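Local structure of periplasmic zinc-binding protein troA (Treponema pallidum, 1K0F) at residues Val16-Gln21 and Gln137-Gln142; Gln21-Leu26 and Pro126-Glu131; Ala116-Leu121 and Glu131-Tyr136. The protein binds zinc with high affinity and specificity in the periplasm and delivers it to the membrane permease of the TroABC ABC transporter for import. All coordinates share one frame; numbering follows the deposited sequence.

All three contacts lie along one end of the long helix 129-156, and their centres are close: about 7 Å between contacts 1 and 3, 8 Å between contacts 2 and 3, and 11 Å between contacts 1 and 2. Arg135 ties them together. Its NH1 forms a salt bridge with Asp23 OD2 of contact 2 (2.5 Å) and probably a hydrogen bond with Ile19 O of contact 1 (2.8 Å). Phe132 of contact 3 joins in, its CE1 packing 3.2 Å from Ala20 CA. The zinc ligands His37, His102, His168 and Asp248 lie elsewhere, so these contacts are structural packing away from the metal site, in a structure solved without metal.

Contact 1: residues Val16-Gln21 and Gln137-Gln142; sequences VKNIAQ and QAYQQQ
Asn18 of helix 10-20 rests on Tyr139 of helix 129-156, the long backbone helix of this solute-binding protein. The two helix segments run roughly antiparallel, at 143°, with their axes 9.4 Å apart. Asn18 meets one face of the phenol ring in two ways. Its CB makes a CH-pi contact, 3.9 Å from the centroid of the Tyr139 ring and set toward the rim, while its carboxamide lies nearly flat on the same ring, the planes only 15° apart. The amide nitrogen ND2 comes to 3.0 Å from Tyr139 CE1. With CG anti to the backbone N (chi1 -176°) the ring of Tyr139 reaches toward helix 10-20, and its second torsion turns the face to Asn18.

Asp14, one turn earlier, meets both polar ends: its OD2 hydrogen-bonds Tyr139 OH, holding the hydroxyl end of the ring in place, and its backbone O takes a weak hydrogen bond from Asn18 ND2 that helps to orient the amide. Ile19 adds a looser apolar touch, CD1 lying 4.5 Å from Tyr139 CD2, and Tyr260 of helix 260-273 also packs on the tyrosine. This is helix-on-helix packing against the single long backbone helix found in the cluster 9 metal-binding proteins.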
loop_
_atom_site.group_PDB
_atom_site.type_symbol
_atom_site.label_atom_id
_atom_site.label_comp_id
_atom_site.label_asym_id
_atom_site.label_seq_id
_atom_site.Cartn_x
_atom_site.Cartn_y
_atom_site.Cartn_z
ATOM N N VAL A 16 13.876 1.209 -1.850
ATOM C CA VAL A 16 15.110 1.973 -1.795
ATOM C C VAL A 16 16.143 1.196 -0.972
ATOM O O VAL A 16 17.225 0.890 -1.456
ATOM C CB VAL A 16 14.865 3.362 -1.151
ATOM C CG1 VAL A 16 16.182 4.005 -0.751
ATOM C CG2 VAL A 16 14.124 4.258 -2.122
ATOM N N LYS A 17 15.784 0.883 0.271
ATOM C CA LYS A 17 16.650 0.144 1.183
ATOM C C LYS A 17 17.330 -1.054 0.525
ATOM O O LYS A 17 18.550 -1.218 0.589
ATOM C CB LYS A 17 15.833 -0.346 2.380
ATOM C CG LYS A 17 15.353 0.768 3.285
ATOM C CD LYS A 17 15.181 0.297 4.705
ATOM C CE LYS A 17 13.712 0.221 5.073
ATOM N NZ LYS A 17 13.382 1.153 6.183
ATOM N N ASN A 18 16.520 -1.888 -0.110
ATOM C CA ASN A 18 17.011 -3.087 -0.764
ATOM C C ASN A 18 17.959 -2.780 -1.907
ATOM O O ASN A 18 18.962 -3.471 -2.075
ATOM C CB ASN A 18 15.835 -3.910 -1.269
ATOM C CG ASN A 18 15.038 -4.532 -0.147
ATOM O OD1 ASN A 18 15.489 -5.475 0.493
ATOM N ND2 ASN A 18 13.854 -4.000 0.107
ATOM N N ILE A 19 17.633 -1.748 -2.684
ATOM C CA ILE A 19 18.434 -1.328 -3.839
ATOM C C ILE A 19 19.638 -0.455 -3.485
ATOM O O ILE A 19 20.775 -0.837 -3.735
ATOM C CB ILE A 19 17.587 -0.549 -4.881
ATOM C CG1 ILE A 19 16.414 -1.414 -5.348
ATOM C CG2 ILE A 19 18.458 -0.166 -6.065
ATOM C CD1 ILE A 19 15.259 -0.638 -5.892
ATOM N N ALA A 20 19.384 0.724 -2.925
ATOM C CA ALA A 20 20.468 1.634 -2.549
ATOM C C ALA A 20 21.245 1.148 -1.333
ATOM O O ALA A 20 22.455 1.375 -1.233
ATOM C CB ALA A 20 19.914 3.031 -2.277
ATOM N N GLN A 21 20.550 0.476 -0.419
ATOM C CA GLN A 21 21.179 -0.020 0.786
ATOM C C GLN A 21 21.811 1.155 1.511
ATOM O O GLN A 21 21.154 2.175 1.737
ATOM C CB GLN A 21 22.244 -1.047 0.435
ATOM C CG GLN A 21 21.797 -1.996 -0.630
ATOM C CD GLN A 21 21.632 -3.387 -0.099
ATOM O OE1 GLN A 21 20.563 -3.990 -0.208
ATOM N NE2 GLN A 21 22.696 -3.914 0.487
ATOM N N GLN A 137 17.657 -6.510 -9.180
ATOM C CA GLN A 137 17.179 -7.797 -9.679
ATOM C C GLN A 137 16.811 -8.684 -8.513
ATOM O O GLN A 137 15.721 -9.254 -8.469
ATOM C CB GLN A 137 18.249 -8.485 -10.508
ATOM C CG GLN A 137 18.704 -7.688 -11.694
ATOM C CD GLN A 137 20.038 -8.162 -12.209
ATOM O OE1 GLN A 137 20.595 -7.584 -13.140
ATOM N NE2 GLN A 137 20.563 -9.229 -11.606
ATOM N N ALA A 138 17.729 -8.800 -7.566
ATOM C CA ALA A 138 17.478 -9.611 -6.396
ATOM C C ALA A 138 16.116 -9.185 -5.876
ATOM O O ALA A 138 15.140 -9.922 -6.012
ATOM C CB ALA A 138 18.547 -9.370 -5.354
ATOM N N TYR A 139 16.047 -7.980 -5.318
ATOM C CA TYR A 139 14.800 -7.453 -4.768
ATOM C C TYR A 139 13.560 -7.752 -5.625
ATOM O O TYR A 139 12.453 -7.908 -5.105
ATOM C CB TYR A 139 14.934 -5.945 -4.532
ATOM C CG TYR A 139 13.726 -5.318 -3.865
ATOM C CD1 TYR A 139 13.255 -5.783 -2.633
ATOM C CD2 TYR A 139 13.070 -4.240 -4.453
ATOM C CE1 TYR A 139 12.159 -5.174 -2.009
ATOM C CE2 TYR A 139 11.985 -3.631 -3.841
ATOM C CZ TYR A 139 11.535 -4.096 -2.625
ATOM O OH TYR A 139 10.472 -3.457 -2.034
ATOM N N GLN A 140 13.738 -7.834 -6.937
ATOM C CA GLN A 140 12.605 -8.131 -7.801
ATOM C C GLN A 140 12.260 -9.601 -7.642
ATOM O O GLN A 140 11.088 -9.970 -7.568
ATOM C CB GLN A 140 12.939 -7.824 -9.265
ATOM C CG GLN A 140 12.039 -6.761 -9.909
ATOM C CD GLN A 140 10.585 -6.861 -9.459
ATOM O OE1 GLN A 140 10.092 -6.013 -8.711
ATOM N NE2 GLN A 140 9.893 -7.903 -9.912
ATOM N N GLN A 141 13.292 -10.434 -7.585
ATOM C CA GLN A 141 13.102 -11.864 -7.415
ATOM C C GLN A 141 12.283 -12.109 -6.163
ATOM O O GLN A 141 11.506 -13.056 -6.095
ATOM C CB GLN A 141 14.452 -12.548 -7.281
ATOM C CG GLN A 141 15.432 -12.112 -8.334
ATOM C CD GLN A 141 15.885 -13.269 -9.174
ATOM O OE1 GLN A 141 15.331 -14.365 -9.084
ATOM N NE2 GLN A 141 16.898 -13.044 -9.993
ATOM N N GLN A 142 12.479 -11.255 -5.164
ATOM C CA GLN A 142 11.740 -11.360 -3.914
ATOM C C GLN A 142 10.293 -11.021 -4.231
ATOM O O GLN A 142 9.367 -11.679 -3.753
ATOM C CB GLN A 142 12.295 -10.376 -2.876
ATOM C CG GLN A 142 13.551 -10.861 -2.136
ATOM C CD GLN A 142 14.154 -9.797 -1.220
ATOM O OE1 GLN A 142 13.573 -9.447 -0.187
ATOM N NE2 GLN A 142 15.318 -9.280 -1.598
#

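Contact 2: residues Gln21-Leu26 and Pro126-Glu131; sequences QGDVHL and PGKTRE
The carboxylate of Asp23 lies with one face under the aliphatic part of Lys128, while Arg135 NH1 comes in close to the carboxylate plane and forms a salt bridge with OD2. Lys128 CE sits above that face, 3.4 Å from Asp23 OD1, and Lys128 CG lies over the same face, 3.7 Å from Asp23 OD2. The lysine chain is bent about CB-CG (chi2 40°) and again about CG-CD (chi3 139°), which lets two of its methylenes bear on the carboxylate while the ammonium runs past it. Lys128 NZ thus ends 4.4 Å from Asp23 OD1, too far for a salt bridge. Glu131 approaches more loosely on the same side, its CG 4.5 Å from Asp23 OD2.

The contact joins the loop between helix 10-20 and strand 25-28 to the start of helix 129-156, where Lys128 occupies the N-cap position. The turn leading into that helix is held by Pro126 O, which accepts both Thr129 N at 3.1 Å and Thr129 OG1 at 2.8 Å.

Charge is shared unequally here. Arg135 is the close partner of Asp23, with Lys128 probably adding a more diffuse attraction that offsets the nearby negative charge of Glu131; together the two cations would tend to keep Asp23 ionised at this surface.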
loop_
_atom_site.group_PDB
_atom_site.type_symbol
_atom_site.label_atom_id
_atom_site.label_comp_id
_atom_site.label_asym_id
_atom_site.label_seq_id
_atom_site.Cartn_x
_atom_site.Cartn_y
_atom_site.Cartn_z
ATOM N N GLN A 21 20.550 0.476 -0.419
ATOM C CA GLN A 21 21.179 -0.020 0.786
ATOM C C GLN A 21 21.811 1.155 1.511
ATOM O O GLN A 21 21.154 2.175 1.737
ATOM C CB GLN A 21 22.244 -1.047 0.435
ATOM C CG GLN A 21 21.797 -1.996 -0.630
ATOM C CD GLN A 21 21.632 -3.387 -0.099
ATOM O OE1 GLN A 21 20.563 -3.990 -0.208
ATOM N NE2 GLN A 21 22.696 -3.914 0.487
ATOM N N GLY A 22 23.084 1.018 1.855
ATOM C CA GLY A 22 23.767 2.073 2.577
ATOM C C GLY A 22 24.460 3.057 1.676
ATOM O O GLY A 22 25.312 3.820 2.125
ATOM N N ASP A 23 24.100 3.042 0.402
ATOM C CA ASP A 23 24.706 3.950 -0.549
ATOM C C ASP A 23 23.961 5.258 -0.536
ATOM O O ASP A 23 24.256 6.159 -1.311
ATOM C CB ASP A 23 24.666 3.365 -1.942
ATOM C CG ASP A 23 25.457 2.108 -2.049
ATOM O OD1 ASP A 23 26.600 2.085 -1.551
ATOM O OD2 ASP A 23 24.929 1.144 -2.626
ATOM N N VAL A 24 22.967 5.366 0.325
ATOM C CA VAL A 24 22.232 6.612 0.408
ATOM C C VAL A 24 21.746 6.810 1.819
ATOM O O VAL A 24 21.755 5.892 2.634
ATOM C CB VAL A 24 20.990 6.659 -0.564
ATOM C CG1 VAL A 24 21.392 6.228 -1.951
ATOM C CG2 VAL A 24 19.860 5.772 -0.048
ATOM N N HIS A 25 21.358 8.037 2.110
ATOM C CA HIS A 25 20.805 8.348 3.402
ATOM C C HIS A 25 19.336 8.342 3.034
ATOM O O HIS A 25 18.929 9.054 2.114
ATOM C CB HIS A 25 21.266 9.724 3.850
ATOM C CG HIS A 25 22.625 9.718 4.464
ATOM N ND1 HIS A 25 23.720 10.295 3.854
ATOM C CD2 HIS A 25 23.077 9.193 5.629
ATOM C CE1 HIS A 25 24.787 10.128 4.623
ATOM N NE2 HIS A 25 24.423 9.462 5.704
ATOM N N LEU A 26 18.547 7.521 3.716
ATOM C CA LEU A 26 17.134 7.424 3.398
ATOM C C LEU A 26 16.213 7.885 4.508
ATOM O O LEU A 26 16.423 7.592 5.672
ATOM C CB LEU A 26 16.794 5.984 3.018
ATOM C CG LEU A 26 15.351 5.510 3.213
ATOM C CD1 LEU A 26 14.404 6.328 2.340
ATOM C CD2 LEU A 26 15.261 4.028 2.862
ATOM N N PRO A 126 24.834 7.449 -10.574
ATOM C CA PRO A 126 25.253 6.771 -11.805
ATOM C C PRO A 126 26.345 5.744 -11.563
ATOM O O PRO A 126 26.301 4.639 -12.091
ATOM C CB PRO A 126 25.740 7.915 -12.701
ATOM C CG PRO A 126 25.972 9.072 -11.767
ATOM C CD PRO A 126 24.905 8.909 -10.726
ATOM N N GLY A 127 27.325 6.124 -10.755
ATOM C CA GLY A 127 28.424 5.234 -10.457
ATOM C C GLY A 127 27.982 4.011 -9.684
ATOM O O GLY A 127 28.721 3.036 -9.599
ATOM N N LYS A 128 26.776 4.052 -9.126
ATOM C CA LYS A 128 26.269 2.925 -8.349
ATOM C C LYS A 128 25.329 2.017 -9.137
ATOM O O LYS A 128 24.630 1.192 -8.547
ATOM C CB LYS A 128 25.553 3.435 -7.090
ATOM C CG LYS A 128 26.025 2.791 -5.794
ATOM C CD LYS A 128 27.534 2.611 -5.779
ATOM C CE LYS A 128 28.139 2.939 -4.424
ATOM N NZ LYS A 128 29.448 3.651 -4.569
ATOM N N THR A 129 25.336 2.155 -10.465
ATOM C CA THR A 129 24.473 1.363 -11.346
ATOM C C THR A 129 24.632 -0.158 -11.226
ATOM O O THR A 129 23.635 -0.890 -11.191
ATOM C CB THR A 129 24.690 1.740 -12.825
ATOM O OG1 THR A 129 24.166 3.046 -13.068
ATOM C CG2 THR A 129 23.985 0.750 -13.736
ATOM N N ARG A 130 25.872 -0.639 -11.166
ATOM C CA ARG A 130 26.124 -2.072 -11.059
ATOM C C ARG A 130 25.540 -2.694 -9.792
ATOM O O ARG A 130 24.810 -3.684 -9.845
ATOM C CB ARG A 130 27.626 -2.343 -11.119
ATOM C CG ARG A 130 27.962 -3.756 -11.546
ATOM C CD ARG A 130 29.252 -4.218 -10.917
ATOM N NE ARG A 130 30.365 -3.332 -11.239
ATOM C CZ ARG A 130 30.704 -2.993 -12.478
ATOM N NH1 ARG A 130 30.009 -3.467 -13.507
ATOM N NH2 ARG A 130 31.731 -2.181 -12.691
ATOM N N GLU A 131 25.870 -2.113 -8.648
ATOM C CA GLU A 131 25.378 -2.626 -7.378
ATOM C C GLU A 131 23.900 -2.318 -7.183
ATOM O O GLU A 131 23.203 -3.055 -6.484
ATOM C CB GLU A 131 26.191 -2.044 -6.213
ATOM C CG GLU A 131 26.602 -0.596 -6.394
ATOM C CD GLU A 131 27.948 -0.455 -7.059
ATOM O OE1 GLU A 131 27.990 -0.405 -8.308
ATOM O OE2 GLU A 131 28.965 -0.389 -6.336
#

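Contact 3: residues Ala116-Leu121 and Glu131-Tyr136; sequences AVYESL and EFTQRY
The two helix segments run almost antiparallel, at 165° with axes 9.8 Å apart, and come closest at Tyr118 and Tyr136, whose CA atoms are 6.4 Å apart. They form part of a helical hairpin in which helix 107-124 turns through a short connection into the long helix 129-156.

Tyr118 fills the space between them. Its ring makes an offset stack with the ring of Tyr136, centroids 4.0 Å apart and planes at 16°, with Tyr136 CD2 over the centre of the Tyr118 ring. In return, Tyr118 CG lies toward the rim of the Tyr136 face and Tyr118 CB makes a CH-pi contact with it. Both side chains extend with CG anti to the backbone N (chi1 152° for Tyr118), reaching across the gap from their own helices. Phe132 O packs at the edge of the Tyr118 ring, close to its plane, 2.9 Å from Tyr118 CD1.

On the side facing helix 10-20, Phe132 closes the interface: its CD2 packs 3.9 Å from Leu121 CB, and Leu121 O lies in plane at the ring edge, 3.8 Å from Phe132 CE2. Arg135 NH1 occupies another part of that edge. At the far end of Tyr118, Thr133 OG1, itself hydrogen-bonded to Thr129 O, accepts a hydrogen bond from Tyr118 OH modelled at 2.4 Å, shorter than is normal, so its exact length is doubtful.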
loop_
_atom_site.group_PDB
_atom_site.type_symbol
_atom_site.label_atom_id
_atom_site.label_comp_id
_atom_site.label_asym_id
_atom_site.label_seq_id
_atom_site.Cartn_x
_atom_site.Cartn_y
_atom_site.Cartn_z
ATOM N N ALA A 116 11.010 1.923 -11.146
ATOM C CA ALA A 116 11.115 3.374 -11.085
ATOM C C ALA A 116 12.083 3.771 -9.970
ATOM O O ALA A 116 12.969 4.597 -10.169
ATOM C CB ALA A 116 9.735 3.979 -10.829
ATOM N N VAL A 117 11.902 3.183 -8.797
ATOM C CA VAL A 117 12.772 3.469 -7.663
ATOM C C VAL A 117 14.228 3.167 -8.029
ATOM O O VAL A 117 15.114 4.007 -7.870
ATOM C CB VAL A 117 12.392 2.611 -6.460
ATOM C CG1 VAL A 117 13.341 2.884 -5.323
ATOM C CG2 VAL A 117 10.965 2.905 -6.043
ATOM N N TYR A 118 14.445 1.953 -8.524
ATOM C CA TYR A 118 15.767 1.509 -8.924
ATOM C C TYR A 118 16.394 2.466 -9.915
ATOM O O TYR A 118 17.514 2.926 -9.719
ATOM C CB TYR A 118 15.675 0.122 -9.551
ATOM C CG TYR A 118 16.754 -0.181 -10.577
ATOM C CD1 TYR A 118 18.060 -0.401 -10.180
ATOM C CD2 TYR A 118 16.445 -0.283 -11.922
ATOM C CE1 TYR A 118 19.048 -0.724 -11.103
ATOM C CE2 TYR A 118 17.418 -0.610 -12.866
ATOM C CZ TYR A 118 18.719 -0.833 -12.448
ATOM O OH TYR A 118 19.675 -1.177 -13.358
ATOM N N GLU A 119 15.668 2.762 -10.986
ATOM C CA GLU A 119 16.168 3.656 -12.027
ATOM C C GLU A 119 16.364 5.097 -11.551
ATOM O O GLU A 119 17.143 5.847 -12.138
ATOM C CB GLU A 119 15.228 3.637 -13.236
ATOM C CG GLU A 119 15.471 2.468 -14.178
ATOM C CD GLU A 119 14.474 2.416 -15.310
ATOM O OE1 GLU A 119 14.620 1.536 -16.183
ATOM O OE2 GLU A 119 13.549 3.253 -15.323
ATOM N N SER A 120 15.645 5.491 -10.506
ATOM C CA SER A 120 15.773 6.839 -9.964
ATOM C C SER A 120 17.088 6.887 -9.190
ATOM O O SER A 120 17.872 7.837 -9.296
ATOM C CB SER A 120 14.615 7.139 -9.013
ATOM O OG SER A 120 13.565 7.799 -9.686
ATOM N N LEU A 121 17.317 5.836 -8.409
ATOM C CA LEU A 121 18.527 5.722 -7.612
ATOM C C LEU A 121 19.755 5.738 -8.519
ATOM O O LEU A 121 20.766 6.358 -8.196
ATOM C CB LEU A 121 18.491 4.432 -6.786
ATOM C CG LEU A 121 17.448 4.363 -5.660
ATOM C CD1 LEU A 121 17.578 3.032 -4.935
ATOM C CD2 LEU A 121 17.638 5.530 -4.683
ATOM N N GLU A 131 25.870 -2.113 -8.648
ATOM C CA GLU A 131 25.378 -2.626 -7.378
ATOM C C GLU A 131 23.900 -2.318 -7.183
ATOM O O GLU A 131 23.203 -3.055 -6.484
ATOM C CB GLU A 131 26.191 -2.044 -6.213
ATOM C CG GLU A 131 26.602 -0.596 -6.394
ATOM C CD GLU A 131 27.948 -0.455 -7.059
ATOM O OE1 GLU A 131 27.990 -0.405 -8.308
ATOM O OE2 GLU A 131 28.965 -0.389 -6.336
ATOM N N PHE A 132 23.419 -1.236 -7.788
ATOM C CA PHE A 132 22.012 -0.879 -7.666
ATOM C C PHE A 132 21.200 -1.709 -8.630
ATOM O O PHE A 132 19.986 -1.813 -8.500
ATOM C CB PHE A 132 21.797 0.595 -7.981
ATOM C CG PHE A 132 22.137 1.511 -6.845
ATOM C CD1 PHE A 132 22.574 1.004 -5.629
ATOM C CD2 PHE A 132 22.022 2.888 -6.996
ATOM C CE1 PHE A 132 22.892 1.852 -4.582
ATOM C CE2 PHE A 132 22.336 3.746 -5.961
ATOM C CZ PHE A 132 22.774 3.230 -4.748
ATOM N N THR A 133 21.888 -2.306 -9.596
ATOM C CA THR A 133 21.226 -3.128 -10.590
ATOM C C THR A 133 21.078 -4.541 -10.090
ATOM O O THR A 133 19.975 -5.078 -10.026
ATOM C CB THR A 133 22.016 -3.168 -11.903
ATOM O OG1 THR A 133 21.801 -1.955 -12.628
ATOM C CG2 THR A 133 21.563 -4.343 -12.763
ATOM N N GLN A 134 22.194 -5.156 -9.743
ATOM C CA GLN A 134 22.132 -6.518 -9.264
ATOM C C GLN A 134 21.215 -6.623 -8.039
ATOM O O GLN A 134 20.317 -7.465 -7.999
ATOM C CB GLN A 134 23.532 -7.013 -8.947
ATOM C CG GLN A 134 23.532 -8.264 -8.146
ATOM C CD GLN A 134 24.171 -8.045 -6.808
ATOM O OE1 GLN A 134 23.514 -8.102 -5.774
ATOM N NE2 GLN A 134 25.476 -7.777 -6.817
ATOM N N ARG A 135 21.427 -5.763 -7.048
ATOM C CA ARG A 135 20.587 -5.773 -5.855
ATOM C C ARG A 135 19.152 -5.698 -6.341
ATOM O O ARG A 135 18.298 -6.479 -5.938
ATOM C CB ARG A 135 20.865 -4.551 -4.983
ATOM C CG ARG A 135 22.166 -4.576 -4.217
ATOM C CD ARG A 135 22.250 -3.344 -3.341
ATOM N NE ARG A 135 23.578 -3.099 -2.784
ATOM C CZ ARG A 135 24.145 -1.897 -2.730
ATOM N NH1 ARG A 135 23.492 -0.842 -3.196
ATOM N NH2 ARG A 135 25.350 -1.742 -2.195
ATOM N N TYR A 136 18.904 -4.732 -7.215
ATOM C CA TYR A 136 17.584 -4.529 -7.776
ATOM C C TYR A 136 17.001 -5.856 -8.222
ATOM O O TYR A 136 15.969 -6.284 -7.705
ATOM C CB TYR A 136 17.673 -3.571 -8.954
ATOM C CG TYR A 136 16.466 -3.576 -9.850
ATOM C CD1 TYR A 136 15.175 -3.616 -9.315
ATOM C CD2 TYR A 136 16.611 -3.522 -11.236
ATOM C CE1 TYR A 136 14.055 -3.597 -10.141
ATOM C CE2 TYR A 136 15.501 -3.502 -12.075
ATOM C CZ TYR A 136 14.224 -3.537 -11.525
ATOM O OH TYR A 136 13.123 -3.499 -12.355
#